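Local coordinates for outer surface protein (Bacillus cereus ATCC 14579, PDB 1X7F) that is functionally uncharacterised but is probably a 6-phospho-N-acetylmuramidase that cleaves phosphorylated muramic acid sugars during cell-wall recycling, at residues A162-Y174 against C189-F203. Numbering follows the deposited sequence.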
ATOM      1  N   ALA A 162      -1.915 -16.347  25.390  1.00 43.00           N
ATOM      2  CA  ALA A 162      -1.613 -15.047  24.798  1.00 43.05           C
ATOM      3  C   ALA A 162      -2.875 -14.308  24.369  1.00 43.00           C
ATOM      4  O   ALA A 162      -3.798 -14.910  23.813  1.00 43.12           O
ATOM      5  CB  ALA A 162      -0.681 -15.219  23.608  1.00 43.06           C
ATOM      6  N   ASN A 163      -2.903 -13.001  24.629  1.00 42.71           N
ATOM      7  CA  ASN A 163      -3.960 -12.136  24.120  1.00 42.23           C
ATOM      8  C   ASN A 163      -3.669 -11.754  22.672  1.00 41.85           C
ATOM      9  O   ASN A 163      -2.941 -10.781  22.411  1.00 41.85           O
ATOM     10  CB  ASN A 163      -4.110 -10.876  24.994  1.00 42.33           C
ATOM     11  CG  ASN A 163      -5.178  -9.897  24.469  1.00 41.91           C
ATOM     12  OD1 ASN A 163      -5.936 -10.243  23.547  1.00 40.20           O
ATOM     13  ND2 ASN A 163      -5.220  -8.677  25.046  1.00 43.10           N
ATOM     14  N   LYS A 164      -4.250 -12.525  21.742  1.00 41.53           N
ATOM     15  CA  LYS A 164      -4.113 -12.294  20.295  1.00 41.21           C
ATOM     16  C   LYS A 164      -4.490 -10.860  19.899  1.00 40.71           C
ATOM     17  O   LYS A 164      -3.924 -10.292  18.957  1.00 40.31           O
ATOM     18  CB  LYS A 164      -4.983 -13.289  19.511  1.00 41.43           C
ATOM     19  CG  LYS A 164      -4.519 -13.530  18.076  1.00 42.57           C
ATOM     20  CD  LYS A 164      -5.661 -13.431  17.063  1.00 46.03           C
ATOM     21  CE  LYS A 164      -6.437 -14.739  16.916  1.00 46.86           C
ATOM     22  NZ  LYS A 164      -7.228 -14.729  15.648  1.00 47.06           N
ATOM     23  N   SER A 165      -5.441 -10.293  20.639  1.00 40.08           N
ATOM     24  CA  SER A 165      -5.988  -8.956  20.392  1.00 39.51           C
ATOM     25  C   SER A 165      -5.011  -7.792  20.662  1.00 38.45           C
ATOM     26  O   SER A 165      -5.251  -6.669  20.220  1.00 37.79           O
ATOM     27  CB  SER A 165      -7.294  -8.787  21.191  1.00 39.96           C
ATOM     28  OG  SER A 165      -7.412  -7.484  21.746  1.00 41.45           O
ATOM     29  N   ALA A 166      -3.924  -8.066  21.386  1.00 37.88           N
ATOM     30  CA  ALA A 166      -2.865  -7.075  21.619  1.00 37.37           C
ATOM     31  C   ALA A 166      -1.792  -7.077  20.509  1.00 37.21           C
ATOM     32  O   ALA A 166      -1.028  -6.115  20.362  1.00 37.61           O
ATOM     33  CB  ALA A 166      -2.232  -7.281  22.998  1.00 37.07           C
ATOM     34  N   LEU A 167      -1.759  -8.143  19.711  1.00 36.51           N
ATOM     35  CA  LEU A 167      -0.782  -8.276  18.632  1.00 35.87           C
ATOM     36  C   LEU A 167      -1.130  -7.508  17.351  1.00 35.57           C
ATOM     37  O   LEU A 167      -2.287  -7.471  16.923  1.00 35.13           O
ATOM     38  CB  LEU A 167      -0.559  -9.753  18.290  1.00 36.06           C
ATOM     39  CG  LEU A 167       0.064 -10.664  19.353  1.00 36.95           C
ATOM     40  CD1 LEU A 167       0.078 -12.109  18.871  1.00 37.93           C
ATOM     41  CD2 LEU A 167       1.470 -10.204  19.738  1.00 36.69           C
ATOM     42  N   ILE A 168      -0.109  -6.873  16.776  1.00 35.00           N
ATOM     43  CA  ILE A 168      -0.116  -6.387  15.394  1.00 34.87           C
ATOM     44  C   ILE A 168       1.198  -6.835  14.734  1.00 35.04           C
ATOM     45  O   ILE A 168       2.074  -7.403  15.400  1.00 35.01           O
ATOM     46  CB  ILE A 168      -0.320  -4.835  15.294  1.00 34.93           C
ATOM     47  CG1 ILE A 168       0.760  -4.069  16.072  1.00 35.09           C
ATOM     48  CG2 ILE A 168      -1.733  -4.436  15.764  1.00 35.86           C
ATOM     49  CD1 ILE A 168       0.688  -2.551  15.918  1.00 34.61           C
ATOM     50  N   GLY A 169       1.325  -6.599  13.433  1.00 34.45           N
ATOM     51  CA  GLY A 169       2.505  -6.985  12.704  1.00 34.64           C
ATOM     52  C   GLY A 169       2.970  -5.921  11.725  1.00 35.54           C
ATOM     53  O   GLY A 169       2.155  -5.264  11.067  1.00 36.00           O
ATOM     54  N   CYS A 170       4.285  -5.751  11.624  1.00 34.71           N
ATOM     55  CA  CYS A 170       4.844  -4.889  10.596  1.00 34.49           C
ATOM     56  C   CYS A 170       6.104  -5.506  10.019  1.00 33.99           C
ATOM     57  O   CYS A 170       6.955  -6.012  10.746  1.00 34.08           O
ATOM     58  CB  CYS A 170       5.115  -3.481  11.136  1.00 33.31           C
ATOM     59  SG  CYS A 170       5.694  -2.301   9.905  1.00 36.59           S
ATOM     60  N   HIS A 171       6.199  -5.460   8.696  1.00 33.91           N
ATOM     61  CA  HIS A 171       7.382  -5.887   7.973  1.00 33.40           C
ATOM     62  C   HIS A 171       8.585  -5.009   8.287  1.00 33.75           C
ATOM     63  O   HIS A 171       8.411  -3.889   8.782  1.00 33.70           O
ATOM     64  CB  HIS A 171       7.109  -5.789   6.490  1.00 33.00           C
ATOM     65  CG  HIS A 171       6.438  -6.989   5.913  1.00 31.95           C
ATOM     66  ND1 HIS A 171       7.135  -8.115   5.526  1.00 30.70           N
ATOM     67  CD2 HIS A 171       5.141  -7.219   5.603  1.00 30.98           C
ATOM     68  CE1 HIS A 171       6.292  -9.000   5.025  1.00 30.59           C
ATOM     69  NE2 HIS A 171       5.075  -8.482   5.070  1.00 33.45           N
ATOM     70  N   ASN A 172       9.792  -5.515   7.993  1.00 33.52           N
ATOM     71  CA  ASN A 172      11.011  -4.698   8.005  1.00 33.79           C
ATOM     72  C   ASN A 172      11.045  -3.802   6.774  1.00 34.20           C
ATOM     73  O   ASN A 172      10.323  -4.032   5.799  1.00 33.48           O
ATOM     74  CB  ASN A 172      12.274  -5.557   7.976  1.00 33.40           C
ATOM     75  CG  ASN A 172      12.654  -6.121   9.326  1.00 35.76           C
ATOM     76  OD1 ASN A 172      12.506  -5.479  10.367  1.00 36.48           O
ATOM     77  ND2 ASN A 172      13.188  -7.337   9.310  1.00 40.17           N
ATOM     78  N   PHE A 173      11.893  -2.780   6.810  1.00 34.53           N
ATOM     79  CA  PHE A 173      12.253  -2.090   5.584  1.00 34.99           C
ATOM     80  C   PHE A 173      13.726  -2.374   5.355  1.00 34.60           C
ATOM     81  O   PHE A 173      14.389  -2.908   6.250  1.00 33.05           O
ATOM     82  CB  PHE A 173      11.908  -0.585   5.595  1.00 34.25           C
ATOM     83  CG  PHE A 173      12.526   0.206   6.734  1.00 35.17           C
ATOM     84  CD1 PHE A 173      13.899   0.210   6.953  1.00 31.14           C
ATOM     85  CD2 PHE A 173      11.716   1.025   7.535  1.00 35.58           C
ATOM     86  CE1 PHE A 173      14.469   0.957   7.972  1.00 33.31           C
ATOM     87  CE2 PHE A 173      12.262   1.786   8.562  1.00 35.21           C
ATOM     88  CZ  PHE A 173      13.651   1.747   8.793  1.00 37.41           C
ATOM     89  N   TYR A 174      14.227  -2.034   4.161  1.00 34.51           N
ATOM     90  CA  TYR A 174      15.580  -2.448   3.741  1.00 33.87           C
ATOM     91  C   TYR A 174      16.366  -1.296   3.117  1.00 34.43           C
ATOM     92  O   TYR A 174      16.137  -0.943   1.948  1.00 35.34           O
ATOM     93  CB  TYR A 174      15.487  -3.678   2.817  1.00 33.02           C
ATOM     94  CG  TYR A 174      14.912  -4.851   3.561  1.00 31.79           C
ATOM     95  CD1 TYR A 174      13.527  -5.061   3.613  1.00 31.94           C
ATOM     96  CD2 TYR A 174      15.749  -5.718   4.286  1.00 32.20           C
ATOM     97  CE1 TYR A 174      12.988  -6.125   4.361  1.00 30.23           C
ATOM     98  CE2 TYR A 174      15.225  -6.787   5.019  1.00 29.04           C
ATOM     99  CZ  TYR A 174      13.848  -6.973   5.054  1.00 30.69           C
ATOM    100  OH  TYR A 174      13.330  -8.022   5.783  1.00 32.98           O
ATOM    101  N   CYS A 189       4.849 -14.575   3.973  1.00 35.19           N
ATOM    102  CA  CYS A 189       4.959 -13.889   5.264  1.00 35.14           C
ATOM    103  C   CYS A 189       3.666 -13.195   5.659  1.00 34.73           C
ATOM    104  O   CYS A 189       3.167 -13.387   6.765  1.00 34.03           O
ATOM    105  CB  CYS A 189       6.073 -12.837   5.234  1.00 35.57           C
ATOM    106  SG  CYS A 189       7.758 -13.467   5.194  1.00 35.34           S
ATOM    107  N   SER A 190       3.147 -12.373   4.751  1.00 34.88           N
ATOM    108  CA  SER A 190       1.913 -11.623   4.987  1.00 35.18           C
ATOM    109  C   SER A 190       0.668 -12.511   5.156  1.00 35.66           C
ATOM    110  O   SER A 190      -0.236 -12.161   5.911  1.00 36.15           O
ATOM    111  CB  SER A 190       1.696 -10.598   3.872  1.00 34.84           C
ATOM    112  OG  SER A 190       2.853  -9.817   3.677  1.00 31.64           O
ATOM    113  N   GLU A 191       0.632 -13.643   4.452  0.50 35.88           N
ATOM    114  CA  GLU A 191      -0.475 -14.609   4.557  0.50 36.30           C
ATOM    115  C   GLU A 191      -0.532 -15.344   5.901  0.50 36.46           C
ATOM    116  O   GLU A 191      -1.587 -15.833   6.296  0.50 36.43           O
ATOM    117  CB  GLU A 191      -0.424 -15.624   3.412  0.50 35.88           C
ATOM    118  CG  GLU A 191      -1.158 -15.168   2.162  0.50 36.49           C
ATOM    119  CD  GLU A 191      -0.992 -16.116   0.989  0.50 36.92           C
ATOM    120  OE1 GLU A 191      -1.836 -16.067   0.065  0.50 36.09           O
ATOM    121  OE2 GLU A 191      -0.018 -16.903   0.986  0.50 38.24           O
ATOM    122  N   ARG A 192       0.606 -15.437   6.585  1.00 36.84           N
ATOM    123  CA  ARG A 192       0.658 -16.007   7.935  1.00 37.52           C
ATOM    124  C   ARG A 192      -0.139 -15.149   8.910  1.00 37.50           C
ATOM    125  O   ARG A 192      -0.887 -15.671   9.734  1.00 36.90           O
ATOM    126  CB  ARG A 192       2.097 -16.102   8.440  1.00 37.38           C
ATOM    127  CG  ARG A 192       2.912 -17.213   7.844  1.00 37.78           C
ATOM    128  CD  ARG A 192       4.352 -17.219   8.342  1.00 38.76           C
ATOM    129  NE  ARG A 192       5.135 -18.317   7.783  1.00 39.91           N
ATOM    130  CZ  ARG A 192       5.045 -19.580   8.175  1.00 40.89           C
ATOM    131  NH1 ARG A 192       4.192 -19.934   9.131  1.00 42.98           N
ATOM    132  NH2 ARG A 192       5.803 -20.502   7.600  1.00 42.08           N
ATOM    133  N   PHE A 193       0.046 -13.835   8.801  1.00 37.86           N
ATOM    134  CA  PHE A 193      -0.582 -12.870   9.690  1.00 38.74           C
ATOM    135  C   PHE A 193      -2.055 -12.660   9.363  1.00 39.72           C
ATOM    136  O   PHE A 193      -2.873 -12.428  10.256  1.00 39.61           O
ATOM    137  CB  PHE A 193       0.210 -11.554   9.683  1.00 38.26           C
ATOM    138  CG  PHE A 193       1.336 -11.537  10.675  1.00 37.43           C
ATOM    139  CD1 PHE A 193       2.422 -12.405  10.535  1.00 35.78           C
ATOM    140  CD2 PHE A 193       1.291 -10.689  11.777  1.00 36.46           C
ATOM    141  CE1 PHE A 193       3.455 -12.418  11.472  1.00 35.79           C
ATOM    142  CE2 PHE A 193       2.312 -10.697  12.722  1.00 37.72           C
ATOM    143  CZ  PHE A 193       3.404 -11.566  12.565  1.00 36.94           C
ATOM    144  N   LYS A 194      -2.378 -12.771   8.078  1.00 40.94           N
ATOM    145  CA  LYS A 194      -3.757 -12.700   7.586  1.00 42.15           C
ATOM    146  C   LYS A 194      -4.557 -13.943   8.005  1.00 42.11           C
ATOM    147  O   LYS A 194      -5.713 -13.841   8.427  1.00 42.39           O
ATOM    148  CB  LYS A 194      -3.745 -12.538   6.059  1.00 42.71           C
ATOM    149  CG  LYS A 194      -5.099 -12.319   5.431  1.00 46.89           C
ATOM    150  CD  LYS A 194      -5.425 -10.845   5.286  1.00 52.25           C
ATOM    151  CE  LYS A 194      -6.881 -10.683   4.875  1.00 56.24           C
ATOM    152  NZ  LYS A 194      -7.130  -9.338   4.305  1.00 60.14           N
ATOM    153  N   LYS A 195      -3.931 -15.116   7.906  1.00 42.03           N
ATOM    154  CA  LYS A 195      -4.554 -16.364   8.338  1.00 42.05           C
ATOM    155  C   LYS A 195      -5.077 -16.272   9.778  1.00 41.41           C
ATOM    156  O   LYS A 195      -6.129 -16.824  10.096  1.00 41.27           O
ATOM    157  CB  LYS A 195      -3.580 -17.545   8.217  1.00 42.24           C
ATOM    158  CG  LYS A 195      -4.289 -18.895   8.139  1.00 44.53           C
ATOM    159  CD  LYS A 195      -3.687 -19.939   9.071  1.00 48.03           C
ATOM    160  CE  LYS A 195      -2.602 -20.762   8.387  1.00 50.36           C
ATOM    161  NZ  LYS A 195      -2.447 -22.104   9.026  1.00 50.90           N
ATOM    162  N   HIS A 196      -4.337 -15.570  10.632  1.00 40.67           N
ATOM    163  CA  HIS A 196      -4.684 -15.436  12.044  1.00 39.68           C
ATOM    164  C   HIS A 196      -5.403 -14.128  12.373  1.00 38.99           C
ATOM    165  O   HIS A 196      -5.573 -13.789  13.546  1.00 38.89           O
ATOM    166  CB  HIS A 196      -3.431 -15.594  12.902  1.00 40.10           C
ATOM    167  CG  HIS A 196      -2.844 -16.970  12.856  1.00 40.85           C
ATOM    168  ND1 HIS A 196      -3.387 -18.031  13.549  1.00 40.33           N
ATOM    169  CD2 HIS A 196      -1.775 -17.463  12.188  1.00 41.87           C
ATOM    170  CE1 HIS A 196      -2.670 -19.116  13.319  1.00 41.81           C
ATOM    171  NE2 HIS A 196      -1.687 -18.800  12.496  1.00 40.78           N
ATOM    172  N   GLY A 197      -5.828 -13.406  11.335  1.00 38.08           N
ATOM    173  CA  GLY A 197      -6.580 -12.159  11.494  1.00 37.92           C
ATOM    174  C   GLY A 197      -5.851 -11.031  12.211  1.00 38.04           C
ATOM    175  O   GLY A 197      -6.487 -10.183  12.841  1.00 38.10           O
ATOM    176  N   ILE A 198      -4.522 -11.013  12.115  1.00 37.36           N
ATOM    177  CA  ILE A 198      -3.717  -9.978  12.769  1.00 36.84           C
ATOM    178  C   ILE A 198      -3.348  -8.852  11.798  1.00 36.77           C
ATOM    179  O   ILE A 198      -2.918  -9.093  10.675  1.00 36.99           O
ATOM    180  CB  ILE A 198      -2.485 -10.611  13.490  1.00 37.12           C
ATOM    181  CG1 ILE A 198      -2.967 -11.357  14.740  1.00 37.12           C
ATOM    182  CG2 ILE A 198      -1.425  -9.556  13.871  1.00 34.03           C
ATOM    183  CD1 ILE A 198      -2.139 -12.541  15.108  1.00 39.66           C
ATOM    184  N   ARG A 199      -3.573  -7.624  12.251  1.00 36.81           N
ATOM    185  CA  ARG A 199      -3.294  -6.396  11.520  1.00 36.55           C
ATOM    186  C   ARG A 199      -1.871  -6.381  10.974  1.00 35.88           C
ATOM    187  O   ARG A 199      -0.917  -6.593  11.724  1.00 35.42           O
ATOM    188  CB  ARG A 199      -3.446  -5.258  12.509  1.00 37.95           C
ATOM    189  CG  ARG A 199      -3.982  -3.974  11.979  1.00 41.15           C
ATOM    190  CD  ARG A 199      -4.320  -3.018  13.108  1.00 44.13           C
ATOM    191  NE  ARG A 199      -3.731  -1.715  12.844  1.00 47.38           N
ATOM    192  CZ  ARG A 199      -3.376  -0.839  13.771  1.00 48.53           C
ATOM    193  NH1 ARG A 199      -3.538  -1.106  15.070  1.00 48.94           N
ATOM    194  NH2 ARG A 199      -2.852   0.315  13.387  1.00 48.64           N
ATOM    195  N   SER A 200      -1.732  -6.132   9.676  0.50 35.45           N
ATOM    196  CA  SER A 200      -0.417  -6.106   9.044  0.50 34.74           C
ATOM    197  C   SER A 200      -0.086  -4.728   8.503  0.50 34.63           C
ATOM    198  O   SER A 200      -0.976  -3.917   8.246  0.50 34.76           O
ATOM    199  CB  SER A 200      -0.327  -7.140   7.922  0.50 34.73           C
ATOM    200  OG  SER A 200      -1.313  -6.891   6.943  0.50 33.55           O
ATOM    201  N   ALA A 201       1.208  -4.479   8.341  1.00 34.32           N
ATOM    202  CA  ALA A 201       1.701  -3.243   7.768  1.00 34.03           C
ATOM    203  C   ALA A 201       3.029  -3.512   7.041  1.00 34.27           C
ATOM    204  O   ALA A 201       3.759  -4.447   7.377  1.00 33.35           O
ATOM    205  CB  ALA A 201       1.879  -2.173   8.880  1.00 33.27           C
ATOM    206  N   ALA A 202       3.320  -2.691   6.038  1.00 34.61           N
ATOM    207  CA  ALA A 202       4.611  -2.709   5.353  1.00 35.72           C
ATOM    208  C   ALA A 202       5.025  -1.270   5.049  1.00 36.01           C
ATOM    209  O   ALA A 202       4.208  -0.329   5.157  1.00 36.08           O
ATOM    210  CB  ALA A 202       4.539  -3.541   4.046  1.00 34.35           C
ATOM    211  N   PHE A 203       6.275  -1.127   4.623  1.00 35.74           N
ATOM    212  CA  PHE A 203       6.898   0.173   4.382  1.00 36.00           C
ATOM    213  C   PHE A 203       7.063   0.495   2.905  1.00 35.86           C
ATOM    214  O   PHE A 203       7.415  -0.372   2.091  1.00 36.03           O
ATOM    215  CB  PHE A 203       8.283   0.207   5.019  1.00 35.21           C
ATOM    216  CG  PHE A 203       8.274   0.347   6.521  1.00 37.01           C
ATOM    217  CD1 PHE A 203       8.542  -0.754   7.342  1.00 36.34           C
ATOM    218  CD2 PHE A 203       8.036   1.586   7.117  1.00 33.65           C
ATOM    219  CE1 PHE A 203       8.585  -0.609   8.729  1.00 34.47           C
ATOM    220  CE2 PHE A 203       8.069   1.732   8.492  1.00 33.54           C
ATOM    221  CZ  PHE A 203       8.337   0.630   9.298  1.00 35.45           C
TER
HETATM  222  O   HOH W   1      -4.473  -7.262  14.955  1.00 44.99           O
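Phe-173 presents its ring edge to one face of Phe-203 in a T-shaped stack, with planes at 72° and CD2 of Phe-173 lying over the centre of the Phe-203 ring. Phe-173 reaches that face because its CG sits between the backbone N and the carbonyl carbon (chi1 57°). The edge of Phe-203 meets the backbone of 162-174, its CE1 3.3 Å from His-171 O, while Cys-170 SG approaches the same CE1 obliquely at 3.6 Å, a sulfur-aromatic contact. The His-171 imidazole, by contrast, is engaged at its edge: NE2 donates a nearly straight bond (164°) in the ring plane to Ser-190 OG, 2.9 Å away on helix 183-195. That OG is also hydrogen-bonded to Phe-186 O, one turn earlier in the helix.

Before these groups in sequence, strand 167-170 runs alongside 199-203 in the same direction. Gly-169 N donates to Arg-199 O at 2.8 Å, and His-171 N to Ala-201 O at 3.0 Å. Phe-193 packs against the bare backbone at Gly-169, where CE2 lies 3.7 Å from Gly-169 CA. At the start of the seam a water accepts from Arg-199 N and donates to Leu-167 O. Ile-168 CG2 lies alongside the aliphatic part of Arg-199, whose guanidinium is salt-bridged to Glu-89 and Asp-246.

Where a Schellman motif with Gly-197 as C-prime residue ends helix 183-195, Lys-164 NZ donates to His-196 O at 2.8 Å from above the carbonyl plane. The helix connects the two strands in a beta-alpha-beta crossover, and their direct pairing closes the eight-stranded parallel sheet as in a TIM barrel. With NE2 bonded to Ser-190 OG and ND1 to Ser-148 OG, the buried His-171 imidazole is fixed in rotation and links the loop after strand 167-170 to the helix.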